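Local coordinates for solute-binding protein (Thermoactinomyces vulgaris, PDB 2ZYO) that binds cyclodextrins and maltodextrins such as maltotetraose, and probably serves as the extracellular solute-binding component of a sugar transport system, at residues A132-K137 with I260-A265. Numbering follows the deposited sequence.
Sequences ALIYNK and INVGVA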
loop_
_atom_site.group_PDB
_atom_site.type_symbol
_atom_site.label_atom_id
_atom_site.label_comp_id
_atom_site.label_asym_id
_atom_site.label_seq_id
_atom_site.Cartn_x
_atom_site.Cartn_y
_atom_site.Cartn_z
ATOM N N ALA A 132 9.728 2.177 -3.767
ATOM C CA ALA A 132 11.028 2.768 -3.462
ATOM C C ALA A 132 11.878 2.642 -4.711
ATOM O O ALA A 132 11.394 2.166 -5.744
ATOM C CB ALA A 132 11.685 2.061 -2.279
ATOM N N LEU A 133 13.136 3.064 -4.628
ATOM C CA LEU A 133 14.046 2.925 -5.757
ATOM C C LEU A 133 14.711 1.555 -5.706
ATOM O O LEU A 133 15.578 1.304 -4.863
ATOM C CB LEU A 133 15.087 4.049 -5.773
ATOM C CG LEU A 133 15.838 4.240 -7.095
ATOM C CD1 LEU A 133 14.931 4.810 -8.182
ATOM C CD2 LEU A 133 17.051 5.126 -6.885
ATOM N N ILE A 134 14.272 0.667 -6.595
ATOM C CA ILE A 134 14.858 -0.665 -6.711
ATOM C C ILE A 134 15.882 -0.613 -7.831
ATOM O O ILE A 134 15.568 -0.181 -8.940
ATOM C CB ILE A 134 13.794 -1.741 -7.026
ATOM C CG1 ILE A 134 12.668 -1.717 -5.982
ATOM C CG2 ILE A 134 14.436 -3.125 -7.101
ATOM C CD1 ILE A 134 11.467 -2.592 -6.340
ATOM N N TYR A 135 17.107 -1.043 -7.544
ATOM C CA TYR A 135 18.179 -0.924 -8.526
ATOM C C TYR A 135 19.005 -2.190 -8.726
ATOM O O TYR A 135 19.074 -3.051 -7.850
ATOM C CB TYR A 135 19.066 0.300 -8.238
ATOM C CG TYR A 135 19.806 0.298 -6.914
ATOM C CD1 TYR A 135 21.146 -0.073 -6.845
ATOM C CD2 TYR A 135 19.175 0.707 -5.737
ATOM C CE1 TYR A 135 21.837 -0.062 -5.638
ATOM C CE2 TYR A 135 19.857 0.722 -4.524
ATOM C CZ TYR A 135 21.186 0.339 -4.483
ATOM O OH TYR A 135 21.864 0.358 -3.288
ATOM N N ASN A 136 19.595 -2.293 -9.914
ATOM C CA ASN A 136 20.474 -3.391 -10.274
ATOM C C ASN A 136 21.895 -3.032 -9.852
ATOM O O ASN A 136 22.492 -2.108 -10.405
ATOM C CB ASN A 136 20.396 -3.621 -11.790
ATOM C CG ASN A 136 21.194 -4.828 -12.257
ATOM O OD1 ASN A 136 22.169 -5.238 -11.627
ATOM N ND2 ASN A 136 20.790 -5.389 -13.390
ATOM N N LYS A 137 22.427 -3.765 -8.872
ATOM C CA LYS A 137 23.742 -3.464 -8.290
ATOM C C LYS A 137 24.911 -3.577 -9.276
ATOM O O LYS A 137 25.996 -3.049 -9.021
ATOM C CB LYS A 137 23.997 -4.325 -7.046
ATOM C CG LYS A 137 23.207 -3.882 -5.820
ATOM C CD LYS A 137 23.484 -4.792 -4.630
ATOM C CE LYS A 137 22.941 -4.199 -3.337
ATOM N NZ LYS A 137 23.327 -5.017 -2.152
ATOM N N ILE A 260 18.884 -11.006 -10.746
ATOM C CA ILE A 260 19.317 -9.636 -10.490
ATOM C C ILE A 260 19.775 -9.493 -9.042
ATOM O O ILE A 260 19.094 -9.946 -8.116
ATOM C CB ILE A 260 18.193 -8.598 -10.799
ATOM C CG1 ILE A 260 17.613 -8.795 -12.210
ATOM C CG2 ILE A 260 18.692 -7.159 -10.590
ATOM C CD1 ILE A 260 18.623 -8.699 -13.364
ATOM N N ASN A 261 20.944 -8.881 -8.861
ATOM C CA ASN A 261 21.424 -8.502 -7.540
ATOM C C ASN A 261 20.792 -7.163 -7.193
ATOM O O ASN A 261 21.194 -6.115 -7.706
ATOM C CB ASN A 261 22.955 -8.423 -7.515
ATOM C CG ASN A 261 23.521 -8.297 -6.103
ATOM O OD1 ASN A 261 22.815 -8.479 -5.107
ATOM N ND2 ASN A 261 24.810 -7.986 -6.016
ATOM N N VAL A 262 19.786 -7.223 -6.326
ATOM C CA VAL A 262 18.875 -6.108 -6.083
ATOM C C VAL A 262 19.298 -5.241 -4.901
ATOM O O VAL A 262 19.611 -5.745 -3.820
ATOM C CB VAL A 262 17.425 -6.627 -5.851
ATOM C CG1 VAL A 262 16.473 -5.486 -5.546
ATOM C CG2 VAL A 262 16.932 -7.422 -7.057
ATOM N N GLY A 263 19.312 -3.930 -5.129
ATOM C CA GLY A 263 19.427 -2.954 -4.054
ATOM C C GLY A 263 18.130 -2.176 -3.946
ATOM O O GLY A 263 17.387 -2.067 -4.924
ATOM N N VAL A 264 17.847 -1.650 -2.756
ATOM C CA VAL A 264 16.659 -0.820 -2.535
ATOM C C VAL A 264 17.002 0.401 -1.684
ATOM O O VAL A 264 17.573 0.273 -0.598
ATOM C CB VAL A 264 15.496 -1.605 -1.863
ATOM C CG1 VAL A 264 14.244 -0.736 -1.772
ATOM C CG2 VAL A 264 15.186 -2.890 -2.625
ATOM N N ALA A 265 16.642 1.577 -2.185
ATOM C CA ALA A 265 16.860 2.828 -1.466
ATOM C C ALA A 265 15.587 3.668 -1.474
ATOM O O ALA A 265 14.735 3.486 -2.346
ATOM C CB ALA A 265 18.014 3.600 -2.100
HETATM O O HOH W 1 20.394 1.066 -0.957
HETATM O O HOH W 2 22.426 -7.934 -11.213
#
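Leu-133 and Tyr-135 pair with Ala-265 and Gly-263 as the hydrogen-bonded pairs of an antiparallel ladder, the strand axes 4.6 Å apart at their closest and running at 154°. Each pair exchanges two N-H...O bonds; that from Gly-263 N to Tyr-135 O is almost straight (178°). Lys-137 N adds a fifth, to Asn-261 O, just past the end of strand 120-136. Between them lie the non-hydrogen-bonded pairs Ile-134 with Val-264 and Asn-136 with Val-262.

Tyr-135 turns to the same face as Leu-133 and Ala-265. With CG set between its own backbone N and carbonyl carbon (chi1 62°), the ring folds across to the partner strand and lies on Gly-263, whose CA makes a CH-pi contact 3.8 Å from the ring centroid. The glycine lets the ring lie directly on the backbone. Beyond it, Tyr-135 OH reaches a water, 2.8 Å away, that donates to Val-264 O, so phenol and backbone are bridged. With an alanine here instead of Tyr-135, the Gly-263 backbone would probably lose its aromatic cover and that water its phenol partner. On the other face, Ile-134 CG2, anti to the backbone N, presses tightly on Val-262 CG1 at 3.5 Å. The Asn-136 side chain crosses that of Ile-260 at about a right angle, its CG nearest Ile-260 CG2; its OD1 accepts from Lys-138 N and from a water that in turn accepts the N-H of Asn-261.

Strand 120-136 is flanked by 262-265 on one edge and 242-247 on the other, where Ile-134 makes backbone hydrogen bonds to Val-245, within the mixed sheet of this periplasmic-binding-protein-like fold. Helices 252-257 and 338-344 pack against the Ile-134 face through Tyr-255 and Phe-340, while Met-140 and Val-143 touch Tyr-135 on the opposite face.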